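Side-chain contacts in nicotinamide-nucleotide adenylyltransferase NadR family / Ribosylnicotinamide kinase (Lactococcus lactis subsp. cremoris, PDB 6GYE), which binds nicotinamide riboside and probably phosphorylates it and adenylylates the mononucleotide on the way to NAD+: residues 279-282 against 283-287; 322-325 against 326-330; 125-128 against 129-133. All coordinates share one frame; numbering follows the deposited sequence. Where two conformers were deposited one is given.

Interaction 1. Residues 279-282 against 283-287; sequences EQLE and PLFRK
L281 and F285 meet one turn apart on the helix 275-290. L281 touches the ring with its CB, which lies 3.7 Å from F285 CE2. F285 CG is anti to its own carbonyl carbon (chi1 -84°), which swings the ring back along the helix to L281. The backbones of the two residues are tied as well, F285 N giving a hydrogen bond to L281 O at 3.0 Å.

E282 and F285 cross at about a right angle. The carboxylate and ring planes are turned 56° apart, and E282 OE1 stands obliquely to the ring. E282 OE1 is 3.8 Å from F285 CB, a contact of van der Waals kind. The charge of E282 is met elsewhere: its OE2 forms a salt bridge with R266 of helix 262-272.

R286 lies one turn on from E282. Its N bonds to E282 O at 2.9 Å. Its side chain was modelled in two conformers, so its place is tentative. In the one described here the chain bends at chi3, and NH1 comes to 3.7 Å from E282 CB. NH1 and E282 OE2 are then 4.6 Å apart, too far for a salt bridge. P283 CA sits over one face of this guanidinium, toward its rim.

P283 has no N-H to offer, and the helix is kinked here. At the next residue a water bridges the backbone: it donates to Q280 O and accepts from L284 N, the latter at 3.0 Å.

F285 also packs on I236 of helix 229-247 and on A269 of helix 262-272, while L281 meets Y232. The apolar pair therefore faces the neighbouring helices. E282 is paired with R266, so any pull on R286 is probably weak and may differ between its conformers.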
# COMPACT_ATOMS: atom_id res chain seq x y z
N GLU A 279 -1.39 -28.12 -12.46
CA GLU A 279 0.02 -27.97 -12.15
C GLU A 279 0.68 -26.94 -13.05
O GLU A 279 1.63 -26.26 -12.65
CB GLU A 279 0.74 -29.31 -12.24
CG GLU A 279 0.62 -30.14 -10.96
CD GLU A 279 1.09 -29.36 -9.72
OE1 GLU A 279 2.20 -28.79 -9.74
OE2 GLU A 279 0.33 -29.32 -8.71
N GLN A 280 0.17 -26.78 -14.27
CA GLN A 280 0.74 -25.78 -15.15
C GLN A 280 0.38 -24.36 -14.73
O GLN A 280 1.11 -23.42 -15.07
CB GLN A 280 0.29 -26.02 -16.59
CG GLN A 280 1.22 -25.39 -17.57
CD GLN A 280 0.65 -25.40 -18.95
OE1 GLN A 280 0.31 -26.46 -19.50
NE2 GLN A 280 0.49 -24.20 -19.52
N LEU A 281 -0.73 -24.18 -14.01
CA LEU A 281 -1.09 -22.85 -13.51
C LEU A 281 -0.48 -22.53 -12.15
O LEU A 281 -0.51 -21.37 -11.74
CB LEU A 281 -2.61 -22.70 -13.40
CG LEU A 281 -3.34 -22.70 -14.73
CD1 LEU A 281 -4.85 -22.66 -14.54
CD2 LEU A 281 -2.87 -21.51 -15.52
N GLU A 282 0.08 -23.52 -11.46
CA GLU A 282 0.58 -23.32 -10.10
C GLU A 282 1.54 -22.14 -9.97
O GLU A 282 1.39 -21.37 -9.01
CB GLU A 282 1.23 -24.62 -9.60
CG GLU A 282 0.30 -25.53 -8.79
CD GLU A 282 -0.11 -24.92 -7.46
OE1 GLU A 282 -0.90 -23.95 -7.44
OE2 GLU A 282 0.36 -25.43 -6.41
N PRO A 283 2.54 -21.96 -10.84
CA PRO A 283 3.41 -20.77 -10.69
C PRO A 283 2.65 -19.46 -10.70
O PRO A 283 2.92 -18.59 -9.87
CB PRO A 283 4.38 -20.90 -11.87
CG PRO A 283 4.42 -22.36 -12.16
CD PRO A 283 3.02 -22.83 -11.93
N LEU A 284 1.70 -19.29 -11.62
CA LEU A 284 0.92 -18.05 -11.64
C LEU A 284 0.05 -17.91 -10.39
O LEU A 284 -0.12 -16.80 -9.87
CB LEU A 284 0.08 -17.98 -12.91
CG LEU A 284 -0.87 -16.78 -13.02
CD1 LEU A 284 -0.13 -15.45 -13.00
CD2 LEU A 284 -1.75 -16.90 -14.25
N PHE A 285 -0.50 -19.02 -9.89
CA PHE A 285 -1.24 -18.95 -8.63
C PHE A 285 -0.34 -18.45 -7.51
O PHE A 285 -0.70 -17.52 -6.78
CB PHE A 285 -1.82 -20.32 -8.25
CG PHE A 285 -3.14 -20.63 -8.89
CD1 PHE A 285 -4.24 -19.81 -8.69
CD2 PHE A 285 -3.29 -21.77 -9.66
CE1 PHE A 285 -5.46 -20.11 -9.27
CE2 PHE A 285 -4.50 -22.08 -10.24
CZ PHE A 285 -5.59 -21.24 -10.05
N ARG A 286 0.83 -19.08 -7.35
CA ARG A 286 1.74 -18.76 -6.25
C ARG A 286 2.19 -17.30 -6.32
O ARG A 286 2.14 -16.58 -5.32
CB ARG A 286 2.95 -19.70 -6.25
CG ARG A 286 2.61 -21.18 -6.07
CD ARG A 286 3.81 -22.01 -5.61
NE ARG A 286 4.97 -21.89 -6.49
CZ ARG A 286 5.17 -22.64 -7.57
NH1 ARG A 286 4.29 -23.57 -7.90
NH2 ARG A 286 6.24 -22.45 -8.32
N LYS A 287 2.65 -16.87 -7.49
CA LYS A 287 2.99 -15.47 -7.69
C LYS A 287 1.83 -14.55 -7.27
O LYS A 287 2.01 -13.65 -6.44
CB LYS A 287 3.36 -15.25 -9.16
CG LYS A 287 4.23 -14.05 -9.49
CD LYS A 287 3.40 -12.79 -9.68
CE LYS A 287 4.28 -11.54 -9.82
NZ LYS A 287 3.48 -10.27 -9.95
O HOH W 1 1.59 -20.61 -14.36

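Interaction 2. Residues 322-325 against 326-330; sequences EFHE and ELMRQ
Four successive backbone hydrogen bonds, from E326 N to E322 O through R329 N to E325 O, run through this regular part of the helix 320-333.

H324 and M328 lie side by side and point the same way. M328 CG sits over one face of the imidazole, offset toward the rim, and makes a CH-pi contact 4.0 Å from the H324 ring centroid. Its nearest ring atom is H324 NE2, at 3.7 Å. With CG anti to the backbone N (chi1 -178°) the H324 ring stands out from the helix, and M328 leans back over its face. The M328 chain bends at chi2 and chi3, and SD reaches the ring only obliquely.

F323 and L327 make an apolar pair, F323 CE1 lying 3.9 Å from L327 CD2.

On another side R329 folds back along the helix. E325 O lies over the centre of its guanidinium face, 3.7 Å above the plane. E326 OE1 takes two bonds from R329 side-on, NE at 2.7 Å and NH2 at 2.9 Å. The oxygen lies in the guanidinium plane. R329 NH2 meets the anti lone pair of E326 OE1, whereas NE comes from above the carboxylate plane. E326 OE2 accepts from Q330 NE2 at 2.9 Å. With both oxygens gripped, the carboxylate has its rotation fixed and its negative charge is probably favoured.

F323 packs on V267 and Y268 of helix 262-272. It also touches S188, in what is probably the P-loop of this P-loop NTPase domain. L327 meets I263 of helix 262-272. H324 and L327 both rest on V299 of strand 296-300, so this part of the helix lies against a helix and the four-stranded parallel sheet together.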
# COMPACT_ATOMS: atom_id res chain seq x y z
N GLU A 322 -18.03 -29.72 -1.15
CA GLU A 322 -16.76 -30.00 -1.81
C GLU A 322 -15.92 -28.73 -1.94
O GLU A 322 -14.74 -28.71 -1.58
CB GLU A 322 -17.05 -30.63 -3.18
CG GLU A 322 -16.09 -31.71 -3.66
CD GLU A 322 -16.63 -32.46 -4.88
OE1 GLU A 322 -16.09 -32.30 -6.00
OE2 GLU A 322 -17.63 -33.20 -4.73
N PHE A 323 -16.52 -27.64 -2.43
CA PHE A 323 -15.80 -26.38 -2.55
C PHE A 323 -15.33 -25.88 -1.18
O PHE A 323 -14.21 -25.38 -1.04
CB PHE A 323 -16.68 -25.32 -3.21
CG PHE A 323 -16.07 -23.95 -3.25
CD1 PHE A 323 -16.19 -23.08 -2.17
CD2 PHE A 323 -15.40 -23.52 -4.38
CE1 PHE A 323 -15.62 -21.81 -2.21
CE2 PHE A 323 -14.83 -22.26 -4.43
CZ PHE A 323 -14.94 -21.40 -3.34
N HIS A 324 -16.20 -25.95 -0.18
CA HIS A 324 -15.86 -25.39 1.12
C HIS A 324 -14.71 -26.14 1.78
O HIS A 324 -13.78 -25.52 2.30
CB HIS A 324 -17.10 -25.38 2.01
CG HIS A 324 -16.85 -24.78 3.35
ND1 HIS A 324 -16.87 -23.42 3.57
CD2 HIS A 324 -16.59 -25.36 4.55
CE1 HIS A 324 -16.62 -23.19 4.85
NE2 HIS A 324 -16.45 -24.34 5.46
N GLU A 325 -14.74 -27.48 1.74
CA GLU A 325 -13.64 -28.25 2.32
C GLU A 325 -12.33 -27.94 1.62
O GLU A 325 -11.29 -27.82 2.27
CB GLU A 325 -13.92 -29.76 2.26
CG GLU A 325 -15.17 -30.23 3.00
CD GLU A 325 -15.25 -29.77 4.46
OE1 GLU A 325 -14.20 -29.56 5.10
OE2 GLU A 325 -16.38 -29.62 4.96
N GLU A 326 -12.35 -27.81 0.30
CA GLU A 326 -11.10 -27.53 -0.40
C GLU A 326 -10.62 -26.12 -0.10
O GLU A 326 -9.41 -25.89 0.06
CB GLU A 326 -11.28 -27.74 -1.90
CG GLU A 326 -10.05 -27.40 -2.73
CD GLU A 326 -8.85 -28.30 -2.42
OE1 GLU A 326 -9.03 -29.37 -1.79
OE2 GLU A 326 -7.73 -27.92 -2.80
N LEU A 327 -11.55 -25.17 0.01
CA LEU A 327 -11.18 -23.80 0.36
C LEU A 327 -10.51 -23.76 1.73
O LEU A 327 -9.45 -23.14 1.89
CB LEU A 327 -12.42 -22.90 0.34
CG LEU A 327 -12.23 -21.46 0.86
CD1 LEU A 327 -11.27 -20.64 -0.00
CD2 LEU A 327 -13.56 -20.75 0.97
N MET A 328 -11.11 -24.43 2.72
CA MET A 328 -10.52 -24.44 4.05
C MET A 328 -9.15 -25.11 4.04
O MET A 328 -8.22 -24.64 4.70
CB MET A 328 -11.46 -25.10 5.05
CG MET A 328 -12.78 -24.35 5.28
SD MET A 328 -12.67 -22.56 5.61
CE MET A 328 -11.60 -22.54 7.05
N ARG A 329 -9.01 -26.22 3.30
CA ARG A 329 -7.69 -26.82 3.14
C ARG A 329 -6.68 -25.80 2.63
O ARG A 329 -5.57 -25.68 3.15
CB ARG A 329 -7.72 -28.00 2.16
CG ARG A 329 -7.82 -29.37 2.76
CD ARG A 329 -7.70 -30.42 1.65
NE ARG A 329 -8.79 -30.39 0.67
CZ ARG A 329 -9.97 -30.98 0.83
NH1 ARG A 329 -10.22 -31.67 1.94
NH2 ARG A 329 -10.88 -30.90 -0.13
N GLN A 330 -7.05 -25.06 1.58
CA GLN A 330 -6.11 -24.14 0.97
C GLN A 330 -5.82 -22.94 1.87
O GLN A 330 -4.66 -22.52 1.99
CB GLN A 330 -6.62 -23.69 -0.40
CG GLN A 330 -6.69 -24.86 -1.41
CD GLN A 330 -6.68 -24.38 -2.87
OE1 GLN A 330 -6.18 -23.30 -3.17
NE2 GLN A 330 -7.21 -25.20 -3.77

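Interaction 3. Residues 125-128 against 129-133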
# COMPACT_ATOMS: atom_id res chain seq x y z
N GLU A 125 16.83 18.74 14.07
CA GLU A 125 17.47 18.36 15.32
C GLU A 125 18.72 19.20 15.53
O GLU A 125 19.47 19.44 14.58
CB GLU A 125 17.89 16.88 15.32
CG GLU A 125 16.79 15.89 15.59
CD GLU A 125 16.30 15.24 14.32
OE1 GLU A 125 16.90 15.53 13.26
OE2 GLU A 125 15.33 14.45 14.37
N LEU A 126 18.93 19.66 16.76
CA LEU A 126 20.05 20.57 17.01
C LEU A 126 21.39 19.91 16.72
O LEU A 126 22.34 20.59 16.32
CB LEU A 126 20.04 21.08 18.45
CG LEU A 126 18.98 22.04 19.00
CD1 LEU A 126 19.19 23.44 18.43
CD2 LEU A 126 17.56 21.55 18.76
N GLU A 127 21.48 18.59 16.90
CA GLU A 127 22.76 17.92 16.66
C GLU A 127 23.15 17.98 15.19
O GLU A 127 24.31 18.25 14.87
CB GLU A 127 22.68 16.47 17.13
CG GLU A 127 23.96 15.69 16.89
CD GLU A 127 24.07 14.44 17.75
OE1 GLU A 127 23.02 13.87 18.11
OE2 GLU A 127 25.21 14.05 18.07
N TYR A 128 22.19 17.76 14.30
CA TYR A 128 22.50 17.81 12.88
C TYR A 128 22.98 19.19 12.47
O TYR A 128 23.97 19.33 11.74
CB TYR A 128 21.28 17.37 12.06
CG TYR A 128 21.15 15.87 12.03
CD1 TYR A 128 20.69 15.18 13.14
CD2 TYR A 128 21.52 15.14 10.90
CE1 TYR A 128 20.58 13.80 13.14
CE2 TYR A 128 21.41 13.75 10.89
CZ TYR A 128 20.94 13.09 12.01
OH TYR A 128 20.82 11.72 12.03
N ALA A 129 22.30 20.23 12.96
CA ALA A 129 22.70 21.59 12.63
C ALA A 129 24.15 21.85 13.01
O ALA A 129 24.94 22.29 12.17
CB ALA A 129 21.77 22.58 13.32
N ALA A 130 24.52 21.52 14.25
CA ALA A 130 25.87 21.83 14.70
C ALA A 130 26.92 21.04 13.92
O ALA A 130 27.98 21.59 13.58
CB ALA A 130 26.01 21.57 16.21
N GLU A 131 26.66 19.76 13.65
CA GLU A 131 27.62 18.94 12.92
C GLU A 131 27.74 19.40 11.48
O GLU A 131 28.84 19.39 10.90
CB GLU A 131 27.23 17.46 12.99
CG GLU A 131 27.24 16.87 14.40
CD GLU A 131 28.62 16.95 15.10
OE1 GLU A 131 28.66 16.81 16.35
OE2 GLU A 131 29.64 17.16 14.42
N LEU A 132 26.63 19.83 10.88
CA LEU A 132 26.67 20.33 9.51
C LEU A 132 27.45 21.64 9.42
O LEU A 132 28.27 21.82 8.52
CB LEU A 132 25.25 20.48 9.00
CG LEU A 132 25.06 20.51 7.49
CD1 LEU A 132 25.88 19.43 6.84
CD2 LEU A 132 23.59 20.26 7.23
N LYS A 133 27.20 22.58 10.35
CA LYS A 133 27.84 23.89 10.28
C LYS A 133 29.36 23.79 10.33
O LYS A 133 30.05 24.67 9.80
CB LYS A 133 27.33 24.80 11.40
CG LYS A 133 26.12 25.64 11.01
CD LYS A 133 25.25 25.99 12.21
CE LYS A 133 26.01 26.75 13.26
NZ LYS A 133 25.17 27.00 14.46
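Y128 has CG anti to its carbonyl carbon (chi1 -80°), while L132 has CG anti to its backbone N (chi1 -159°), and with these torsions both side chains pack against helix 95-110. They belong to the helix 126-133, the crossover of a beta-alpha-beta unit whose strands are 118-123 and 142-147.

Across the segments the contact is mostly backbone with side-chain stems. E125 is the N-cap residue, and its O takes a weak hydrogen bond from A129 N at 3.4 Å. The next three bonds are firmer: A130 N to L126 O, E131 N to E127 O, and L132 N to Y128 O, the last at 2.8 Å. L132 CB is also close to this acceptor, 3.2 Å from Y128 O.

E127 and E131 stand one turn apart. Their CG atoms are 4.3 Å from each other. E127 OE2 and E131 OE1 come to 4.7 Å without touching, and these like charges would probably repel. E131 OE2 has salt bridges with K134 and R135, which should offset this.

W97 of helix 95-110 meets the Y128 ring edge-to-face and also touches E127 and E131. L132 packs on W100 and L104 of that helix and on F121 of strand 118-123. A129 and L132 both rest on V145 of strand 142-147. The small A129 side chain stays near the backbone, its CB 3.6 Å from L126 O.

Overall arrangement
Each contact lies within one helix, between residues about a turn apart. Buried pairs mark the inward sides: L281 and F285, F323 and L327, A129 and L132. Exposed charged residues such as R286, E325 and E127 mark the outward sides. Interactions 1 and 2 belong to the P-loop NTPase domain, their centres about 18 Å apart. Both pack on helix 262-272, whose R266 reaches E282 and, weakly, Q330. Interaction 3 is about 53 and 60 Å away between centres, beside the five-stranded sheet. Interaction 1 has a water at its proline kink. Interaction 2 adds CH-pi and charged grips. Interaction 3 relies on backbone bonds, with two glutamates side by side.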